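Ectonucleotide pyrophosphatase/phosphodiesterase family member 5 (Mus musculus, PDB 5VEO) probably hydrolyses phosphodiester or pyrophosphate bonds of nucleotide substrates at a zinc-containing active site outside the cell, and is captured here as an inactive variant holding AMP. Local coordinates at residues 80-83 against 88-91; 75-80 against 297-302; 247-250 against 255-258. The protein carries 1 engineered substitution. All blocks are in the same frame, centred on the assembly; numbering follows the deposited sequence.

Contact 1: 80-83 against 88-91. With FUC (alpha-L-fucopyranose), chain C.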
loop_
_atom_site.group_PDB
_atom_site.type_symbol
_atom_site.label_atom_id
_atom_site.label_comp_id
_atom_site.label_asym_id
_atom_site.label_seq_id
_atom_site.Cartn_x
_atom_site.Cartn_y
_atom_site.Cartn_z
ATOM N N ASP A 80 -4.324 -7.448 8.886
ATOM C CA ASP A 80 -5.006 -8.311 9.844
ATOM C C ASP A 80 -5.466 -7.433 10.989
ATOM O O ASP A 80 -4.643 -6.768 11.626
ATOM C CB ASP A 80 -4.089 -9.422 10.352
ATOM C CG ASP A 80 -3.779 -10.431 9.279
ATOM O OD1 ASP A 80 -2.761 -10.260 8.591
ATOM O OD2 ASP A 80 -4.565 -11.378 9.104
ATOM N N MET A 81 -6.774 -7.413 11.226
ATOM C CA MET A 81 -7.381 -6.511 12.192
ATOM C C MET A 81 -8.438 -7.239 13.000
ATOM O O MET A 81 -8.998 -8.255 12.577
ATOM C CB MET A 81 -8.083 -5.332 11.527
ATOM C CG MET A 81 -7.209 -4.419 10.734
ATOM S SD MET A 81 -8.185 -3.080 10.029
ATOM C CE MET A 81 -8.814 -3.830 8.534
ATOM N N PHE A 82 -8.751 -6.654 14.146
ATOM C CA PHE A 82 -9.896 -7.059 14.944
ATOM C C PHE A 82 -10.612 -5.793 15.374
ATOM O O PHE A 82 -10.003 -4.899 15.978
ATOM C CB PHE A 82 -9.484 -7.883 16.161
ATOM C CG PHE A 82 -10.630 -8.169 17.106
ATOM C CD1 PHE A 82 -11.705 -8.934 16.689
ATOM C CD2 PHE A 82 -10.640 -7.646 18.380
ATOM C CE1 PHE A 82 -12.776 -9.201 17.554
ATOM C CE2 PHE A 82 -11.726 -7.897 19.246
ATOM C CZ PHE A 82 -12.768 -8.677 18.823
ATOM N N ASP A 83 -11.905 -5.721 15.055
ATOM C CA ASP A 83 -12.718 -4.590 15.458
ATOM C C ASP A 83 -13.553 -5.006 16.664
ATOM O O ASP A 83 -14.423 -5.884 16.537
ATOM C CB ASP A 83 -13.608 -4.119 14.305
ATOM C CG ASP A 83 -14.397 -2.871 14.650
ATOM O OD1 ASP A 83 -14.451 -1.937 13.817
ATOM O OD2 ASP A 83 -14.971 -2.819 15.758
ATOM N N LYS A 88 -15.518 -8.517 14.994
ATOM C CA LYS A 88 -15.211 -9.159 13.728
ATOM C C LYS A 88 -13.738 -8.997 13.415
ATOM O O LYS A 88 -13.162 -7.938 13.665
ATOM C CB LYS A 88 -16.005 -8.550 12.577
ATOM C CG LYS A 88 -17.511 -8.799 12.647
ATOM C CD LYS A 88 -17.857 -10.255 12.421
ATOM C CE LYS A 88 -19.370 -10.427 12.345
ATOM N NZ LYS A 88 -19.826 -11.790 12.710
ATOM N N SER A 89 -13.169 -10.035 12.829
ATOM C CA SER A 89 -11.823 -10.032 12.287
ATOM C C SER A 89 -11.818 -9.753 10.783
ATOM O O SER A 89 -12.778 -10.034 10.058
ATOM C CB SER A 89 -11.153 -11.380 12.550
ATOM O OG SER A 89 -10.893 -11.557 13.921
ATOM N N PHE A 90 -10.672 -9.251 10.326
ATOM C CA PHE A 90 -10.340 -8.984 8.930
ATOM C C PHE A 90 -8.964 -9.596 8.723
ATOM O O PHE A 90 -8.072 -9.381 9.549
ATOM C CB PHE A 90 -10.356 -7.463 8.706
ATOM C CG PHE A 90 -9.852 -6.969 7.365
ATOM C CD1 PHE A 90 -10.743 -6.381 6.479
ATOM C CD2 PHE A 90 -8.507 -6.956 7.050
ATOM C CE1 PHE A 90 -10.316 -5.841 5.291
ATOM C CE2 PHE A 90 -8.063 -6.423 5.841
ATOM C CZ PHE A 90 -8.980 -5.879 4.952
ATOM N N SER A 91 -8.798 -10.403 7.676
ATOM C CA SER A 91 -7.527 -11.093 7.481
ATOM C C SER A 91 -7.240 -11.291 6.003
ATOM O O SER A 91 -7.916 -12.060 5.317
ATOM C CB SER A 91 -7.502 -12.438 8.192
ATOM O OG SER A 91 -6.333 -13.129 7.792
HETATM C C1 FUC C . -15.443 -15.175 15.439
HETATM C C2 FUC C . -15.061 -14.589 14.086
HETATM C C3 FUC C . -14.960 -13.091 14.181
HETATM C C4 FUC C . -13.940 -12.730 15.263
HETATM C C5 FUC C . -14.374 -13.357 16.587
HETATM C C6 FUC C . -13.345 -13.183 17.690
HETATM O O2 FUC C . -15.994 -14.925 13.112
HETATM O O3 FUC C . -14.509 -12.579 12.932
HETATM O O4 FUC C . -12.646 -13.216 14.872
HETATM O O5 FUC C . -14.567 -14.764 16.456
HETATM O O HOH W 1 -8.493 -10.665 14.246
#

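Contact 2: 75-80 against 297-302. With AMP (adenosine monophosphate), chain Q.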
loop_
_atom_site.group_PDB
_atom_site.type_symbol
_atom_site.label_atom_id
_atom_site.label_comp_id
_atom_site.label_asym_id
_atom_site.label_seq_id
_atom_site.Cartn_x
_atom_site.Cartn_y
_atom_site.Cartn_z
ATOM N N GLY A 75 -9.540 3.678 8.509
ATOM C CA GLY A 75 -9.938 2.496 9.248
ATOM C C GLY A 75 -9.338 1.184 8.788
ATOM O O GLY A 75 -9.541 0.163 9.459
ATOM N N ILE A 76 -8.595 1.173 7.685
ATOM C CA ILE A 76 -7.882 -0.040 7.250
ATOM C C ILE A 76 -6.484 0.082 7.847
ATOM O O ILE A 76 -5.533 0.560 7.221
ATOM C CB ILE A 76 -7.871 -0.194 5.724
ATOM C CG1 ILE A 76 -9.296 -0.285 5.153
ATOM C CG2 ILE A 76 -7.068 -1.423 5.320
ATOM C CD1 ILE A 76 -10.050 -1.549 5.515
ATOM N N VAL A 77 -6.372 -0.303 9.124
ATOM C CA VAL A 77 -5.144 -0.032 9.874
ATOM C C VAL A 77 -4.088 -1.117 9.700
ATOM O O VAL A 77 -2.923 -0.882 10.039
ATOM C CB VAL A 77 -5.421 0.187 11.376
ATOM C CG1 VAL A 77 -6.476 1.271 11.578
ATOM C CG2 VAL A 77 -5.850 -1.079 12.080
ATOM N N ALA A 78 -4.442 -2.270 9.148
ATOM C CA ALA A 78 -3.511 -3.372 8.966
ATOM C C ALA A 78 -4.125 -4.358 7.981
ATOM O O ALA A 78 -5.308 -4.269 7.645
ATOM C CB ALA A 78 -3.202 -4.057 10.303
ATOM N N ASN A 79 -3.308 -5.327 7.542
ATOM C CA ASN A 79 -3.808 -6.435 6.738
ATOM C C ASN A 79 -4.573 -7.438 7.580
ATOM O O ASN A 79 -5.336 -8.228 7.030
ATOM C CB ASN A 79 -2.678 -7.193 6.056
ATOM C CG ASN A 79 -1.915 -6.356 5.048
ATOM O OD1 ASN A 79 -2.371 -5.309 4.562
ATOM N ND2 ASN A 79 -0.753 -6.854 4.697
ATOM N N ASP A 80 -4.324 -7.448 8.886
ATOM C CA ASP A 80 -5.006 -8.311 9.844
ATOM C C ASP A 80 -5.466 -7.433 10.989
ATOM O O ASP A 80 -4.643 -6.768 11.626
ATOM C CB ASP A 80 -4.089 -9.422 10.352
ATOM C CG ASP A 80 -3.779 -10.431 9.279
ATOM O OD1 ASP A 80 -2.761 -10.260 8.591
ATOM O OD2 ASP A 80 -4.565 -11.378 9.104
ATOM N N ASP A 297 -10.594 2.481 16.989
ATOM C CA ASP A 297 -10.815 1.340 17.871
ATOM C C ASP A 297 -10.226 0.039 17.317
ATOM O O ASP A 297 -10.178 -0.963 18.046
ATOM C CB ASP A 297 -12.314 1.172 18.146
ATOM C CG ASP A 297 -12.917 2.366 18.891
ATOM O OD1 ASP A 297 -12.185 3.051 19.645
ATOM O OD2 ASP A 297 -14.137 2.605 18.728
ATOM N N ARG A 298 -9.759 0.026 16.069
ATOM C CA ARG A 298 -9.045 -1.131 15.532
ATOM C C ARG A 298 -7.557 -1.119 15.854
ATOM O O ARG A 298 -6.847 -2.069 15.498
ATOM C CB ARG A 298 -9.242 -1.210 14.019
ATOM C CG ARG A 298 -10.680 -1.455 13.660
ATOM C CD ARG A 298 -10.974 -1.089 12.240
ATOM N NE ARG A 298 -12.407 -1.216 12.009
ATOM C CZ ARG A 298 -13.029 -0.849 10.899
ATOM N NH1 ARG A 298 -12.352 -0.326 9.886
ATOM N NH2 ARG A 298 -14.344 -0.997 10.824
ATOM N N VAL A 299 -7.069 -0.085 16.524
ATOM C CA VAL A 299 -5.719 -0.108 17.071
ATOM C C VAL A 299 -5.785 -0.785 18.434
ATOM O O VAL A 299 -6.542 -0.364 19.325
ATOM C CB VAL A 299 -5.130 1.303 17.157
ATOM C CG1 VAL A 299 -3.729 1.277 17.748
ATOM C CG2 VAL A 299 -5.135 1.944 15.779
ATOM N N GLN A 300 -5.025 -1.867 18.582
ATOM C CA GLN A 300 -5.133 -2.701 19.768
ATOM C C GLN A 300 -4.517 -2.019 20.989
ATOM O O GLN A 300 -3.772 -1.045 20.858
ATOM C CB GLN A 300 -4.469 -4.051 19.515
ATOM C CG GLN A 300 -5.170 -4.881 18.437
ATOM C CD GLN A 300 -6.630 -5.102 18.757
ATOM O OE1 GLN A 300 -6.989 -5.380 19.905
ATOM N NE2 GLN A 300 -7.489 -4.952 17.750
ATOM N N PRO A 301 -4.818 -2.519 22.196
ATOM C CA PRO A 301 -4.361 -1.816 23.410
ATOM C C PRO A 301 -2.857 -1.727 23.548
ATOM O O PRO A 301 -2.359 -0.799 24.202
ATOM C CB PRO A 301 -4.965 -2.649 24.549
ATOM C CG PRO A 301 -6.153 -3.297 23.960
ATOM C CD PRO A 301 -5.781 -3.589 22.516
ATOM N N ILE A 302 -2.123 -2.694 23.002
ATOM C CA ILE A 302 -0.667 -2.688 23.008
ATOM C C ILE A 302 -0.221 -2.899 21.573
ATOM O O ILE A 302 -0.719 -3.800 20.890
ATOM C CB ILE A 302 -0.082 -3.779 23.922
ATOM C CG1 ILE A 302 -0.424 -3.479 25.383
ATOM C CG2 ILE A 302 1.432 -3.884 23.756
ATOM C CD1 ILE A 302 -0.002 -4.556 26.372
HETATM P P AMP Q . 1.579 -6.930 1.560
HETATM O O1P AMP Q . 1.138 -6.184 2.784
HETATM O O2P AMP Q . 2.630 -7.996 1.894
HETATM O O3P AMP Q . 2.074 -6.014 0.444
HETATM O "O5'" AMP Q . 0.317 -7.707 0.956
HETATM C "C5'" AMP Q . 0.312 -8.044 -0.440
HETATM C "C4'" AMP Q . -0.357 -9.356 -0.743
HETATM O "O4'" AMP Q . -1.763 -9.176 -0.647
HETATM C "C3'" AMP Q . -0.108 -9.845 -2.171
HETATM O "O3'" AMP Q . 0.779 -10.942 -2.171
HETATM C "C2'" AMP Q . -1.484 -10.280 -2.685
HETATM O "O2'" AMP Q . -1.537 -11.574 -3.220
HETATM C "C1'" AMP Q . -2.372 -10.144 -1.464
HETATM N N9 AMP Q . -3.711 -9.700 -1.781
HETATM C C8 AMP Q . -4.083 -8.522 -2.311
HETATM N N7 AMP Q . -5.433 -8.482 -2.433
HETATM C C5 AMP Q . -5.896 -9.667 -1.956
HETATM C C6 AMP Q . -7.216 -10.303 -1.772
HETATM N N6 AMP Q . -8.332 -9.646 -2.137
HETATM N N1 AMP Q . -7.269 -11.537 -1.240
HETATM C C2 AMP Q . -6.171 -12.216 -0.863
HETATM N N3 AMP Q . -4.933 -11.710 -0.985
HETATM C C4 AMP Q . -4.761 -10.464 -1.533
#

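Contact 3: 247-250 against 255-258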
loop_
_atom_site.group_PDB
_atom_site.type_symbol
_atom_site.label_atom_id
_atom_site.label_comp_id
_atom_site.label_asym_id
_atom_site.label_seq_id
_atom_site.Cartn_x
_atom_site.Cartn_y
_atom_site.Cartn_z
ATOM N N TYR A 247 -2.799 -13.499 26.024
ATOM C CA TYR A 247 -3.066 -12.455 25.046
ATOM C C TYR A 247 -3.430 -13.091 23.711
ATOM O O TYR A 247 -3.189 -14.278 23.473
ATOM C CB TYR A 247 -1.859 -11.525 24.887
ATOM C CG TYR A 247 -0.658 -12.187 24.239
ATOM C CD1 TYR A 247 0.184 -13.012 24.976
ATOM C CD2 TYR A 247 -0.372 -11.992 22.893
ATOM C CE1 TYR A 247 1.284 -13.625 24.396
ATOM C CE2 TYR A 247 0.733 -12.599 22.300
ATOM C CZ TYR A 247 1.562 -13.404 23.060
ATOM O OH TYR A 247 2.646 -14.023 22.473
ATOM N N THR A 248 -4.008 -12.276 22.828
ATOM C CA THR A 248 -4.254 -12.665 21.445
ATOM C C THR A 248 -3.393 -11.788 20.551
ATOM O O THR A 248 -3.356 -10.562 20.720
ATOM C CB THR A 248 -5.734 -12.528 21.065
ATOM O OG1 THR A 248 -6.539 -13.272 21.985
ATOM C CG2 THR A 248 -5.991 -13.053 19.648
ATOM N N LEU A 249 -2.687 -12.418 19.619
ATOM C CA LEU A 249 -1.850 -11.703 18.662
ATOM C C LEU A 249 -2.694 -11.470 17.414
ATOM O O LEU A 249 -2.974 -12.398 16.656
ATOM C CB LEU A 249 -0.583 -12.504 18.377
ATOM C CG LEU A 249 0.541 -11.834 17.602
ATOM C CD1 LEU A 249 0.996 -10.521 18.239
ATOM C CD2 LEU A 249 1.705 -12.823 17.496
ATOM N N ILE A 250 -3.129 -10.223 17.228
ATOM C CA ILE A 250 -4.014 -9.859 16.125
ATOM C C ILE A 250 -3.244 -9.740 14.811
ATOM O O ILE A 250 -3.761 -10.089 13.740
ATOM C CB ILE A 250 -4.738 -8.548 16.482
ATOM C CG1 ILE A 250 -5.515 -8.689 17.795
ATOM C CG2 ILE A 250 -5.662 -8.106 15.355
ATOM C CD1 ILE A 250 -6.487 -9.805 17.799
ATOM N N VAL A 255 4.849 -5.204 13.280
ATOM C CA VAL A 255 4.046 -4.419 14.214
ATOM C C VAL A 255 3.081 -5.389 14.878
ATOM O O VAL A 255 2.044 -5.757 14.316
ATOM C CB VAL A 255 3.334 -3.256 13.529
ATOM C CG1 VAL A 255 2.509 -2.449 14.548
ATOM C CG2 VAL A 255 4.382 -2.375 12.836
ATOM N N ALA A 256 3.448 -5.846 16.063
ATOM C CA ALA A 256 2.642 -6.810 16.797
ATOM C C ALA A 256 1.484 -6.077 17.464
ATOM O O ALA A 256 1.693 -5.208 18.320
ATOM C CB ALA A 256 3.500 -7.541 17.828
ATOM N N ALA A 257 0.280 -6.426 17.065
ATOM C CA ALA A 257 -0.934 -5.829 17.600
ATOM C C ALA A 257 -1.457 -6.815 18.626
ATOM O O ALA A 257 -1.873 -7.918 18.265
ATOM C CB ALA A 257 -1.942 -5.571 16.489
ATOM N N ILE A 258 -1.385 -6.432 19.901
ATOM C CA ILE A 258 -1.548 -7.347 21.027
ATOM C C ILE A 258 -2.798 -6.959 21.807
ATOM O O ILE A 258 -2.944 -5.808 22.231
ATOM C CB ILE A 258 -0.301 -7.334 21.924
ATOM C CG1 ILE A 258 0.871 -7.976 21.168
ATOM C CG2 ILE A 258 -0.562 -8.071 23.260
ATOM C CD1 ILE A 258 2.202 -7.823 21.837
#

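Contact 1: 80-83 against 88-91
Met81 folds at chi3 (-84°), with CG anti to its carbonyl carbon, and Phe90 holds CG anti to its own backbone N (chi1 172°), which brings the two side chains together. They run side by side, and Met81 CE comes to rest over one face of the Phe90 ring, 3.5 Å from its centroid, a CH-pi contact; SD stands farther above the same ring. Beneath them, strands 80-83 and 88-91 form an antiparallel beta hairpin. Met81 and Phe90 are a hydrogen-bonded pair, joined by Met81 N to Phe90 O and Phe90 N to Met81 O, and Asp83 with Lys88 is the second.

The other face of the hairpin carries Asp80, Phe82, Ser89 and Ser91. Ser91 OG donates to Asp80 OD2 (2.8 Å), and an alanine in place of Asp80 would probably leave that hydroxyl without its acceptor across the strands. Phe82 lies obliquely against Lys88 O and the fucose methyl, C6. Ser89 grips the sugar twice, through N to fucose O3 (2.9 Å) and through OG with fucose O4 (2.6 Å), while a water links OG to Met81 O. The chemistry is thus divided: an apolar thioether-aromatic contact faces the protein, and backbone and hydroxyl groups fasten the attached glycan to the hairpin.

Contact 2: 75-80 against 297-302
Gly75 and Arg298 join two loops of the alkaline phosphatase-like fold. Loop 75-80 runs from helix 71-74 to the first strand of a hairpin, and loop 297-302 leads into strand 302-306. The contact is buried although 216 residues separate the segments.

The polar part is one hydrogen bond, Arg298 NH1 to Gly75 O (2.9 Å). Arg298 reaches it with a chain extended from CG to NE, and the oxygen sits at the guanidinium edge, almost in its plane. From the carbonyl's side the approach is less regular, since the donor stands well above the carbonyl plane. The charge is answered mainly by Asp83, which forms a salt bridge with NE, while NH2 also donates to Lys101 O. Bonds on several nitrogens would hold the guanidinium against rotation. Gly75, with positive phi just after the helix, brings its CA close to this group; a CB there would collide with NH1.

The apolar part belongs to Val77. Its CB points toward the other loop, and CG2 packs on Arg298 CB at 3.9 Å, with Arg298 O also close by. CG1 makes a looser contact with Val299 CG2.

The last interaction is with the ligand. Two residues beyond Val77, Asn79 turns to AMP, its OD1 accepting from Tyr59 N, which would fix which way round the amide lies. Asn79 ND2 then donates to AMP O1P at 2.8 Å, with an N-H...O angle of 157°.

Contact 3: 247-250 against 255-258
A beta hairpin at the margin of a four-stranded antiparallel sheet brings Tyr247, Leu249 and Ile250 against strand 255-260. Strand 247-249 is an outermost strand of that sheet and runs at 141° to segment 255-258, so the two diverge noticeably from a flat antiparallel arrangement. Leu249 and Ile258 form a non-hydrogen-bonded pair, their CA atoms 5.0 Å apart. Next to them Ile250 N donates to Ala257 O (2.8 Å), meeting the oxygen nearly head-on, with a C=O...N angle of 171°. The chain turns a corner at Ile250, and its CB packs on Ala257 CB there.

On the side of the sheet that carries Leu249 and Ile258, the two side chains cross at a slant. Leu249, with CG opposite its own N (chi1 -169°), brings CD1 against both Ile258 CG1 and Ala256 CB, each 3.9 Å away. Ile258 uses its other branch for the tyrosine: CG2 touches Tyr247 CD2 at 3.9 Å and also lies near Tyr247 CB. The ring is met obliquely, and its hydroxyl is bonded to Gln314 NE2. Ile258 packs further on Val268 and Leu272, which extends this apolar cluster beyond the hairpin. The arrangement is that of a twisted antiparallel hairpin at the edge of a small sheet, whose inner strand 255-260 pairs on with strand 302-306 and packs on helix 265-272.

Overall arrangement
The three contacts lie on one side of the chain's centre, with their own centres about 8 to 11 Å apart. Contacts 1 and 2 begin in the same stretch and share Asp80, and contact 3 is nested within the long loop that contact 2 closes. The salt bridge between Asp83 and Arg298 ties contact 1 to contact 2. Contact 3 approaches the hairpin of contact 1 through Ile250, whose CG2 packs on the backbone between Met81 and Phe82. Strand 302-306, entered from contact 2, pairs with strand 255-260. The glycan-bearing hairpin, the four-stranded sheet and the loop carrying Asn79 to AMP are thereby joined.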